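Local coordinates for protein Bd3459 (Bdellovibrio bacteriovorus, PDB 5CEC) that probably cleaves peptidoglycan peptides as a predatory endopeptidase of the S13 serine peptidase family, here bound to its ankyrin-repeat immunity protein Bd3460, at residues Thr76-Trp79 and Ala80-Leu84; Ala148-Ala151 and Glu152-Pro155. The protein carries 1 engineered substitution. All coordinates share one frame; numbering follows the deposited sequence.

Contact 1 (Thr76-Trp79 and Ala80-Leu84); sequences TTLW and AVDRL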
ATOM      1  N   THR A  76       1.378 -11.815   7.770  1.00 14.35           N
ATOM      2  CA  THR A  76       0.155 -12.469   7.220  1.00 14.42           C
ATOM      3  C   THR A  76       0.463 -13.180   5.876  1.00 14.35           C
ATOM      4  O   THR A  76      -0.060 -14.259   5.631  1.00 14.96           O
ATOM      5  CB  THR A  76      -0.945 -11.422   7.090  1.00 14.56           C
ATOM      6  OG1 THR A  76      -1.129 -10.813   8.379  1.00 15.36           O
ATOM      7  CG2 THR A  76      -2.240 -12.021   6.593  1.00 15.68           C
ATOM      8  N   THR A  77       1.304 -12.545   5.057  1.00 13.98           N
ATOM      9  CA  THR A  77       1.749 -13.108   3.768  1.00 13.76           C
ATOM     10  C   THR A  77       2.450 -14.437   4.019  1.00 14.43           C
ATOM     11  O   THR A  77       2.135 -15.424   3.358  1.00 15.09           O
ATOM     12  CB  THR A  77       2.658 -12.112   3.052  1.00 13.66           C
ATOM     13  OG1 THR A  77       1.894 -10.949   2.729  1.00 14.55           O
ATOM     14  CG2 THR A  77       3.203 -12.639   1.802  1.00 14.39           C
ATOM     15  N   LEU A  78       3.387 -14.475   4.961  1.00 14.67           N
ATOM     16  CA  LEU A  78       4.094 -15.733   5.278  1.00 14.77           C
ATOM     17  C   LEU A  78       3.084 -16.799   5.715  1.00 15.20           C
ATOM     18  O   LEU A  78       3.137 -17.946   5.248  1.00 16.77           O
ATOM     19  CB  LEU A  78       5.094 -15.489   6.400  1.00 15.04           C
ATOM     20  CG  LEU A  78       5.727 -16.748   6.982  1.00 16.45           C
ATOM     21  CD1 LEU A  78       6.488 -17.560   5.936  1.00 17.72           C
ATOM     22  CD2 LEU A  78       6.632 -16.419   8.145  1.00 17.91           C
ATOM     23  N   TRP A  79       2.184 -16.439   6.633  1.00 15.42           N
ATOM     24  CA  TRP A  79       1.216 -17.407   7.155  1.00 14.72           C
ATOM     25  C   TRP A  79       0.400 -17.995   5.995  1.00 14.65           C
ATOM     26  O   TRP A  79       0.249 -19.220   5.897  1.00 16.37           O
ATOM     27  CB  TRP A  79       0.298 -16.762   8.201  1.00 15.61           C
ATOM     28  CG  TRP A  79      -0.553 -17.689   8.956  1.00 15.75           C
ATOM     29  CD1 TRP A  79      -0.370 -19.050   9.136  1.00 16.86           C
ATOM     30  CD2 TRP A  79      -1.680 -17.341   9.746  1.00 16.79           C
ATOM     31  NE1 TRP A  79      -1.330 -19.549   9.965  1.00 17.46           N
ATOM     32  CE2 TRP A  79      -2.151 -18.525  10.349  1.00 16.56           C
ATOM     33  CE3 TRP A  79      -2.368 -16.147   9.983  1.00 17.13           C
ATOM     34  CZ2 TRP A  79      -3.220 -18.532  11.193  1.00 17.78           C
ATOM     35  CZ3 TRP A  79      -3.453 -16.184  10.812  1.00 18.09           C
ATOM     36  CH2 TRP A  79      -3.883 -17.364  11.378  1.00 17.90           C
ATOM     37  N   ALA A  80      -0.116 -17.130   5.113  1.00 14.70           N
ATOM     38  CA  ALA A  80      -0.927 -17.587   3.995  1.00 15.06           C
ATOM     39  C   ALA A  80      -0.097 -18.463   3.019  1.00 14.72           C
ATOM     40  O   ALA A  80      -0.600 -19.461   2.492  1.00 16.17           O
ATOM     41  CB  ALA A  80      -1.572 -16.404   3.295  1.00 15.86           C
ATOM     42  N   VAL A  81       1.124 -18.026   2.694  1.00 15.17           N
ATOM     43  CA  VAL A  81       1.986 -18.807   1.791  1.00 16.35           C
ATOM     44  C   VAL A  81       2.232 -20.198   2.358  1.00 16.86           C
ATOM     45  O   VAL A  81       2.169 -21.187   1.645  1.00 18.61           O
ATOM     46  CB  VAL A  81       3.304 -18.065   1.487  1.00 17.53           C
ATOM     47  CG1 VAL A  81       4.369 -18.968   0.849  1.00 19.11           C
ATOM     48  CG2 VAL A  81       3.026 -16.850   0.628  1.00 17.47           C
ATOM     49  N   ASP A  82       2.498 -20.268   3.651  1.00 16.57           N
ATOM     50  CA  ASP A  82       2.747 -21.573   4.318  1.00 17.60           C
ATOM     51  C   ASP A  82       1.475 -22.429   4.394  1.00 17.89           C
ATOM     52  O   ASP A  82       1.529 -23.639   4.177  1.00 21.07           O
ATOM     53  CB  ASP A  82       3.334 -21.358   5.721  1.00 18.23           C
ATOM     54  CG  ASP A  82       4.838 -21.230   5.720  1.00 21.73           C
ATOM     55  OD1 ASP A  82       5.490 -21.366   4.637  1.00 23.12           O
ATOM     56  OD2 ASP A  82       5.367 -21.021   6.829  1.00 25.55           O
ATOM     57  N   ARG A  83       0.338 -21.834   4.724  1.00 18.85           N
ATOM     58  CA  ARG A  83      -0.881 -22.612   4.916  1.00 18.42           C
ATOM     59  C   ARG A  83      -1.533 -23.015   3.590  1.00 19.11           C
ATOM     60  O   ARG A  83      -2.124 -24.096   3.498  1.00 21.81           O
ATOM     61  CB  ARG A  83      -1.900 -21.819   5.717  1.00 20.06           C
ATOM     62  CG  ARG A  83      -1.717 -21.905   7.197  1.00 22.84           C
ATOM     63  CD  ARG A  83      -2.303 -23.225   7.730  1.00 24.24           C
ATOM     64  NE  ARG A  83      -3.764 -23.272   7.556  1.00 25.48           N
ATOM     65  CZ  ARG A  83      -4.664 -22.648   8.318  1.00 25.60           C
ATOM     66  NH1 ARG A  83      -4.302 -21.979   9.411  1.00 23.69           N
ATOM     67  NH2 ARG A  83      -5.955 -22.711   8.001  1.00 28.54           N
ATOM     68  N   LEU A  84      -1.468 -22.144   2.592  1.00 18.13           N
ATOM     69  CA  LEU A  84      -2.178 -22.357   1.321  1.00 19.81           C
ATOM     70  C   LEU A  84      -1.312 -22.667   0.125  1.00 18.36           C
ATOM     71  O   LEU A  84      -1.738 -23.404  -0.777  1.00 20.59           O
ATOM     72  CB  LEU A  84      -3.036 -21.143   1.009  1.00 20.55           C
ATOM     73  CG  LEU A  84      -4.058 -20.743   2.079  1.00 20.91           C
ATOM     74  CD1 LEU A  84      -4.688 -19.423   1.684  1.00 20.83           C
ATOM     75  CD2 LEU A  84      -5.103 -21.820   2.289  1.00 22.54           C
TER
HETATM   76  O   HOH W   1      -1.836 -22.275  10.849  1.00 22.36           O
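Trp79 and Arg83, one helical turn apart, run alongside each other in the same direction. The arginine CG comes within 3.7 Å of NE1 of the indole, while the guanidinium plane is turned 77° to the ring. A water in the plane of the indole, at its edge, joins the two: it accepts from Trp79 NE1 at 2.9 Å and from Arg83 NH1 at 2.9 Å. This is the looser side, where Arg83 is exposed, although NH1 also bonds the carbonyl of Leu263; the indole itself is buried, stacked on Tyr272 and edge-to-face with Phe269. Helix 72-84 begins just past the serine of a probable SxxK motif, and four consecutive i to i+4 bonds join 76-79 to 80-84, among them Val81 N to Thr77 O at 2.9 Å. The packing is tight on the side of Thr77 and Val81, against helices 240-250 and 307-322. Val81 has CG1 anti to its N (chi1 166°), which turns CG2 back onto Thr77 O at 3.2 Å. Leu78 CD1 reaches Asp82 OD2 at 3.7 Å, and that carboxylate is gripped from outside by Lys276, Tyr272 and Ser320.

Contact 2 (Ala148-Ala151 and Glu152-Pro155); sequences AWLA and EEKP. With SO4 (sulfate ion), chain H; SO4 (sulfate ion), chain E.
Glu153 folds back over Leu150, and its side chain can be followed outward from the backbone. CB sits 3.8 Å from Leu150 O, the same carbonyl that accepts the Glu153 N-H at 2.9 Å. That donor stands well above the carbonyl plane, 55° out of it, and so does not sit on a lone pair. From CB the chain runs out extended through CG (chi2 163°) and crosses the leucine side chain at about a right angle. CD then lies 4.0 Å from Leu150 CD2, and OE1 presses on that same methyl at 3.4 Å. OE2 accepts a hydrogen bond from a water at 2.8 Å and forms a salt bridge with Arg118. The water also donates to Trp149 O at 2.8 Å and accepts from Glu152 N, so a single molecule ties the Glu153 carboxylate to the backbone at Trp149 and Glu152. The other methyl of Leu150, CD1, packs loosely on Pro155 CD at 4.3 Å. Two further side chains each meet a sulfate. The indole NE1 of Trp149 reaches a sulfate O3 near the ring plane, a bond that is far from straight at 137°. The fully extended Lys154 carries NZ to another sulfate and to Asn75 of the Bd3460 chain. Both ions probably come from the crystallisation liquor. Glu152, which is buried, makes a salt bridge to Arg246 through OE1 and accepts from Asn119 ND2 at OE2. The backbone pattern is that of two overlapping type I beta turns, Ala148 to Ala151 and Leu150 to Glu153, followed by a cis peptide at Pro155, in the loop between strand 135-141 and helix 167-182, where Lys154 and Pro155 meet Bd3460.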
ATOM      1  N   ALA A 148     -17.330  -7.630  -0.791  1.00 16.25           N
ATOM      2  CA  ALA A 148     -17.153  -6.244  -0.322  1.00 16.09           C
ATOM      3  C   ALA A 148     -16.869  -5.440  -1.560  1.00 15.91           C
ATOM      4  O   ALA A 148     -15.788  -5.528  -2.133  1.00 15.66           O
ATOM      5  CB  ALA A 148     -15.991  -6.132   0.639  1.00 18.01           C
ATOM      6  N   TRP A 149     -17.834  -4.634  -1.977  1.00 15.90           N
ATOM      7  CA  TRP A 149     -17.718  -3.979  -3.245  1.00 16.49           C
ATOM      8  C   TRP A 149     -16.426  -3.192  -3.409  1.00 16.25           C
ATOM      9  O   TRP A 149     -15.751  -3.289  -4.447  1.00 16.51           O
ATOM     10  CB  TRP A 149     -18.926  -3.072  -3.477  1.00 16.91           C
ATOM     11  CG  TRP A 149     -19.150  -2.697  -4.876  1.00 17.86           C
ATOM     12  CD1 TRP A 149     -19.048  -1.450  -5.424  1.00 18.35           C
ATOM     13  CD2 TRP A 149     -19.542  -3.563  -5.935  1.00 18.23           C
ATOM     14  NE1 TRP A 149     -19.341  -1.497  -6.768  1.00 18.95           N
ATOM     15  CE2 TRP A 149     -19.666  -2.777  -7.105  1.00 17.98           C
ATOM     16  CE3 TRP A 149     -19.830  -4.924  -6.019  1.00 18.59           C
ATOM     17  CZ2 TRP A 149     -20.033  -3.320  -8.341  1.00 19.05           C
ATOM     18  CZ3 TRP A 149     -20.205  -5.448  -7.245  1.00 18.92           C
ATOM     19  CH2 TRP A 149     -20.305  -4.653  -8.386  1.00 18.59           C
ATOM     20  N   LEU A 150     -16.067  -2.441  -2.367  1.00 16.22           N
ATOM     21  CA  LEU A 150     -14.894  -1.566  -2.388  1.00 17.74           C
ATOM     22  C   LEU A 150     -13.614  -2.263  -1.858  1.00 17.74           C
ATOM     23  O   LEU A 150     -12.667  -1.594  -1.433  1.00 18.22           O
ATOM     24  CB  LEU A 150     -15.185  -0.248  -1.644  1.00 20.18           C
ATOM     25  CG  LEU A 150     -16.346   0.559  -2.213  1.00 21.57           C
ATOM     26  CD1 LEU A 150     -16.545   1.800  -1.361  1.00 24.68           C
ATOM     27  CD2 LEU A 150     -16.165   0.937  -3.677  1.00 23.14           C
ATOM     28  N   ALA A 151     -13.558  -3.593  -1.972  1.00 16.96           N
ATOM     29  CA  ALA A 151     -12.417  -4.372  -1.428  1.00 17.71           C
ATOM     30  C   ALA A 151     -11.037  -3.843  -1.823  1.00 17.53           C
ATOM     31  O   ALA A 151     -10.101  -3.985  -1.060  1.00 18.97           O
ATOM     32  CB  ALA A 151     -12.545  -5.812  -1.870  1.00 18.89           C
ATOM     33  N   GLU A 152     -10.903  -3.346  -3.056  1.00 17.66           N
ATOM     34  CA  GLU A 152      -9.661  -2.805  -3.589  1.00 19.55           C
ATOM     35  C   GLU A 152      -9.587  -1.315  -3.701  1.00 18.74           C
ATOM     36  O   GLU A 152      -8.716  -0.812  -4.420  1.00 20.31           O
ATOM     37  CB  GLU A 152      -9.549  -3.186  -5.064  1.00 26.69           C
ATOM     38  CG  GLU A 152      -9.542  -4.591  -5.350  1.00 28.30           C
ATOM     39  CD  GLU A 152      -9.108  -4.843  -6.765  1.00 20.80           C
ATOM     40  OE1 GLU A 152      -7.910  -4.794  -7.002  1.00 20.08           O
ATOM     41  OE2 GLU A 152      -9.978  -5.159  -7.566  1.00 18.50           O
ATOM     42  N   GLU A 153     -10.479  -0.613  -3.027  1.00 18.92           N
ATOM     43  CA  GLU A 153     -10.634   0.817  -3.215  1.00 19.49           C
ATOM     44  C   GLU A 153     -10.676   1.524  -1.876  1.00 19.74           C
ATOM     45  O   GLU A 153     -10.873   0.922  -0.844  1.00 19.50           O
ATOM     46  CB  GLU A 153     -11.904   1.080  -4.050  1.00 19.62           C
ATOM     47  CG  GLU A 153     -11.785   0.575  -5.475  1.00 20.03           C
ATOM     48  CD  GLU A 153     -13.119   0.458  -6.183  1.00 21.86           C
ATOM     49  OE1 GLU A 153     -13.908   1.437  -6.182  1.00 23.82           O
ATOM     50  OE2 GLU A 153     -13.374  -0.614  -6.750  1.00 21.13           O
ATOM     51  N   LYS A 154     -10.504   2.825  -1.912  1.00 20.65           N
ATOM     52  CA  LYS A 154     -10.595   3.664  -0.743  1.00 20.35           C
ATOM     53  C   LYS A 154     -12.069   3.803  -0.425  1.00 20.40           C
ATOM     54  O   LYS A 154     -12.875   3.928  -1.368  1.00 22.76           O
ATOM     55  CB  LYS A 154     -10.014   5.041  -1.043  1.00 21.55           C
ATOM     56  CG  LYS A 154      -8.576   4.961  -1.463  1.00 24.46           C
ATOM     57  CD  LYS A 154      -7.972   6.306  -1.640  1.00 27.36           C
ATOM     58  CE  LYS A 154      -6.521   6.102  -1.966  1.00 29.88           C
ATOM     59  NZ  LYS A 154      -5.875   7.382  -2.275  1.00 31.55           N
ATOM     60  N   PRO A 155     -12.467   3.779   0.843  1.00 20.44           N
ATOM     61  CA  PRO A 155     -11.620   3.791   2.038  1.00 18.93           C
ATOM     62  C   PRO A 155     -11.308   2.427   2.643  1.00 19.29           C
ATOM     63  O   PRO A 155     -10.772   2.369   3.755  1.00 19.88           O
ATOM     64  CB  PRO A 155     -12.478   4.592   3.018  1.00 19.87           C
ATOM     65  CG  PRO A 155     -13.861   4.186   2.671  1.00 21.82           C
ATOM     66  CD  PRO A 155     -13.880   4.010   1.187  1.00 22.55           C
TER
HETATM   67  S   SO4 H 301      -7.699   8.537  -5.560  1.00 33.55           S
HETATM   68  O1  SO4 H 301      -7.402   8.527  -7.024  1.00 39.33           O
HETATM   69  O2  SO4 H 301      -6.493   8.928  -4.778  1.00 30.89           O
HETATM   70  O3  SO4 H 301      -8.792   9.477  -5.295  1.00 32.99           O
HETATM   71  O4  SO4 H 301      -8.137   7.148  -5.224  1.00 36.39           O
HETATM   72  S   SO4 E 503     -20.781   2.057  -8.723  1.00 32.41           S
HETATM   73  O1  SO4 E 503     -19.473   2.645  -9.116  1.00 31.28           O
HETATM   74  O2  SO4 E 503     -21.618   3.046  -8.015  1.00 37.54           O
HETATM   75  O3  SO4 E 503     -20.642   0.769  -8.026  1.00 35.62           O
HETATM   76  O4  SO4 E 503     -21.570   1.683  -9.957  1.00 36.61           O
HETATM   77  O   HOH W   2     -13.087  -2.895  -5.201  1.00 16.76           O

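In the fold
The two contacts are separate, with centres 23 Å apart and nearest atoms about 14 Å apart, but helix 240-250 serves both: contact 1 packs on it, and contact 2 reaches it through the Glu152 salt bridge. Thr77 OG1 bonds the main-chain O of Lys73, the lysine of a probable SxxK motif that starts at Ser70; its side chain does not meet the motif's functional groups. The same OG1 also bonds Asn248 of the shared helix. Contact 1 thus belongs to the buried helical region beside the presumed active site, whereas contact 2 is part of a loop on the Bd3460 side.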